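Local coordinates for neurotoxin (PDB 2QN0), which is the light-chain zinc protease of botulinum neurotoxin serotype C1, which probably cleaves SNARE proteins of the nerve terminal, at residues K92-I97 with H229-A234. Sequence-based numbering, arbitrary orientation.
Sequences KLFKRI and HELNHA. With ZN (zinc ion), chain B.
With CG of Leu231 anti to its carbonyl carbon (chi1 -67°) and chi2 extended, both methyls are carried out from helix 223-238 toward helix 80-97. Ile97 answers in kind: CG1 also lies anti to the carbonyl carbon, and chi2 of 171° stretches the chain until CD1 meets Leu231 CD1 tip to tip at 4.1 Å. The other methyl, Leu231 CD2, comes obliquely to the far end of the Phe94 ring, 4.4 Å from CZ. One leucine thus touches two side chains a helical turn apart, one with each methyl. The contact is light, since the nearest CA atoms, those of Ile97 and Leu231, stand 10.8 Å apart and just 99 Å² is buried. Ile107 touches both Phe94 and Ile97, while Leu106 and Leu110 pack on Leu231, so helix 101-112 adds to this buried apolar cluster.

Metal ligands leave the same short helical segment in other directions. His229 NE2 and His233 NE2 each bind zinc at 2.1 Å, as does a water, and Glu269 supplies the remaining ligand. Glu230 OE2 is hydrogen-bonded to that water at 2.6 Å, and Thr170 OG1 is hydrogen-bonded to OE1. In the second shell, Glu360 is hydrogen-bonded to His229 ND1, which helps fix the ring's rotation. Two histidines one turn apart, the intervening glutamate beside the metal-bound water and a glutamate from a later helix typify the gluzincin site, HExxH plus a downstream glutamate, of clostridial neurotoxin proteases.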
loop_
_atom_site.group_PDB
_atom_site.type_symbol
_atom_site.label_atom_id
_atom_site.label_comp_id
_atom_site.label_asym_id
_atom_site.label_seq_id
_atom_site.Cartn_x
_atom_site.Cartn_y
_atom_site.Cartn_z
ATOM N N LYS A 92 11.655 -9.148 3.383
ATOM C CA LYS A 92 12.038 -9.070 4.786
ATOM C C LYS A 92 11.052 -8.207 5.569
ATOM O O LYS A 92 10.687 -8.535 6.698
ATOM C CB LYS A 92 13.454 -8.504 4.930
ATOM C CG LYS A 92 13.979 -8.532 6.361
ATOM C CD LYS A 92 15.454 -8.157 6.413
ATOM C CE LYS A 92 16.013 -8.315 7.819
ATOM N NZ LYS A 92 17.478 -8.039 7.847
ATOM N N LEU A 93 10.611 -7.109 4.964
ATOM C CA LEU A 93 9.666 -6.231 5.643
ATOM C C LEU A 93 8.331 -6.937 5.878
ATOM O O LEU A 93 7.718 -6.770 6.932
ATOM C CB LEU A 93 9.472 -4.941 4.838
ATOM C CG LEU A 93 10.749 -4.097 4.766
ATOM C CD1 LEU A 93 10.523 -2.895 3.867
ATOM C CD2 LEU A 93 11.153 -3.649 6.171
ATOM N N PHE A 94 7.877 -7.732 4.912
ATOM C CA PHE A 94 6.621 -8.447 5.108
ATOM C C PHE A 94 6.759 -9.444 6.252
ATOM O O PHE A 94 5.820 -9.652 7.012
ATOM C CB PHE A 94 6.177 -9.162 3.830
ATOM C CG PHE A 94 5.225 -8.352 2.988
ATOM C CD1 PHE A 94 5.694 -7.350 2.148
ATOM C CD2 PHE A 94 3.851 -8.566 3.074
ATOM C CE1 PHE A 94 4.812 -6.568 1.404
ATOM C CE2 PHE A 94 2.959 -7.790 2.337
ATOM C CZ PHE A 94 3.441 -6.787 1.498
ATOM N N LYS A 95 7.931 -10.060 6.380
ATOM C CA LYS A 95 8.147 -11.005 7.472
ATOM C C LYS A 95 8.051 -10.281 8.819
ATOM O O LYS A 95 7.493 -10.808 9.783
ATOM C CB LYS A 95 9.518 -11.676 7.337
ATOM C CG LYS A 95 9.629 -12.643 6.162
ATOM C CD LYS A 95 11.038 -13.229 6.103
ATOM C CE LYS A 95 11.230 -14.165 4.926
ATOM N NZ LYS A 95 12.630 -14.692 4.907
ATOM N N ARG A 96 8.593 -9.068 8.884
ATOM C CA ARG A 96 8.546 -8.303 10.125
ATOM C C ARG A 96 7.109 -7.875 10.406
ATOM O O ARG A 96 6.647 -7.928 11.543
ATOM C CB ARG A 96 9.470 -7.080 10.042
ATOM C CG ARG A 96 9.487 -6.220 11.305
ATOM C CD ARG A 96 10.758 -5.380 11.369
ATOM N NE ARG A 96 10.627 -4.196 12.219
ATOM C CZ ARG A 96 10.354 -4.214 13.521
ATOM N NH1 ARG A 96 10.174 -5.365 14.156
ATOM N NH2 ARG A 96 10.266 -3.070 14.192
ATOM N N ILE A 97 6.397 -7.461 9.366
ATOM C CA ILE A 97 5.005 -7.063 9.536
ATOM C C ILE A 97 4.226 -8.269 10.064
ATOM O O ILE A 97 3.396 -8.150 10.966
ATOM C CB ILE A 97 4.396 -6.598 8.188
ATOM C CG1 ILE A 97 5.032 -5.268 7.771
ATOM C CG2 ILE A 97 2.876 -6.448 8.315
ATOM C CD1 ILE A 97 4.681 -4.825 6.357
ATOM N N HIS A 229 1.762 1.817 6.047
ATOM C CA HIS A 229 0.934 2.993 5.790
ATOM C C HIS A 229 0.283 2.836 4.414
ATOM O O HIS A 229 -0.923 3.058 4.262
ATOM C CB HIS A 229 1.786 4.268 5.823
ATOM C CG HIS A 229 1.048 5.498 5.391
ATOM N ND1 HIS A 229 0.595 6.446 6.284
ATOM C CD2 HIS A 229 0.679 5.930 4.163
ATOM C CE1 HIS A 229 -0.018 7.411 5.623
ATOM N NE2 HIS A 229 0.018 7.123 4.335
ATOM N N GLU A 230 1.069 2.447 3.410
ATOM C CA GLU A 230 0.517 2.262 2.071
ATOM C C GLU A 230 -0.427 1.060 2.037
ATOM O O GLU A 230 -1.412 1.061 1.297
ATOM C CB GLU A 230 1.633 2.076 1.027
ATOM C CG GLU A 230 2.548 3.294 0.826
ATOM C CD GLU A 230 1.789 4.598 0.592
ATOM O OE1 GLU A 230 0.819 4.612 -0.201
ATOM O OE2 GLU A 230 2.179 5.620 1.193
ATOM N N LEU A 231 -0.136 0.032 2.831
ATOM C CA LEU A 231 -1.016 -1.137 2.867
ATOM C C LEU A 231 -2.393 -0.718 3.397
ATOM O O LEU A 231 -3.404 -1.351 3.093
ATOM C CB LEU A 231 -0.421 -2.250 3.742
ATOM C CG LEU A 231 0.864 -2.901 3.200
ATOM C CD1 LEU A 231 1.327 -3.996 4.164
ATOM C CD2 LEU A 231 0.608 -3.496 1.812
ATOM N N ASN A 232 -2.432 0.349 4.192
ATOM C CA ASN A 232 -3.716 0.832 4.703
ATOM C C ASN A 232 -4.523 1.419 3.552
ATOM O O ASN A 232 -5.740 1.240 3.488
ATOM C CB ASN A 232 -3.511 1.878 5.801
ATOM C CG ASN A 232 -2.946 1.272 7.070
ATOM O OD1 ASN A 232 -3.050 0.063 7.286
ATOM N ND2 ASN A 232 -2.361 2.105 7.921
ATOM N N HIS A 233 -3.860 2.139 2.651
ATOM C CA HIS A 233 -4.566 2.683 1.493
ATOM C C HIS A 233 -5.103 1.500 0.690
ATOM O O HIS A 233 -6.228 1.536 0.189
ATOM C CB HIS A 233 -3.632 3.512 0.610
ATOM C CG HIS A 233 -3.277 4.844 1.191
ATOM N ND1 HIS A 233 -4.230 5.754 1.600
ATOM C CD2 HIS A 233 -2.077 5.431 1.408
ATOM C CE1 HIS A 233 -3.632 6.847 2.040
ATOM N NE2 HIS A 233 -2.325 6.675 1.933
ATOM N N ALA A 234 -4.294 0.446 0.576
ATOM C CA ALA A 234 -4.702 -0.748 -0.168
ATOM C C ALA A 234 -5.909 -1.409 0.484
ATOM O O ALA A 234 -6.775 -1.953 -0.207
ATOM C CB ALA A 234 -3.538 -1.746 -0.261
HETATM ZN ZN ZN B . -0.738 7.875 2.528
HETATM O O HOH W 1 0.778 7.782 1.106
#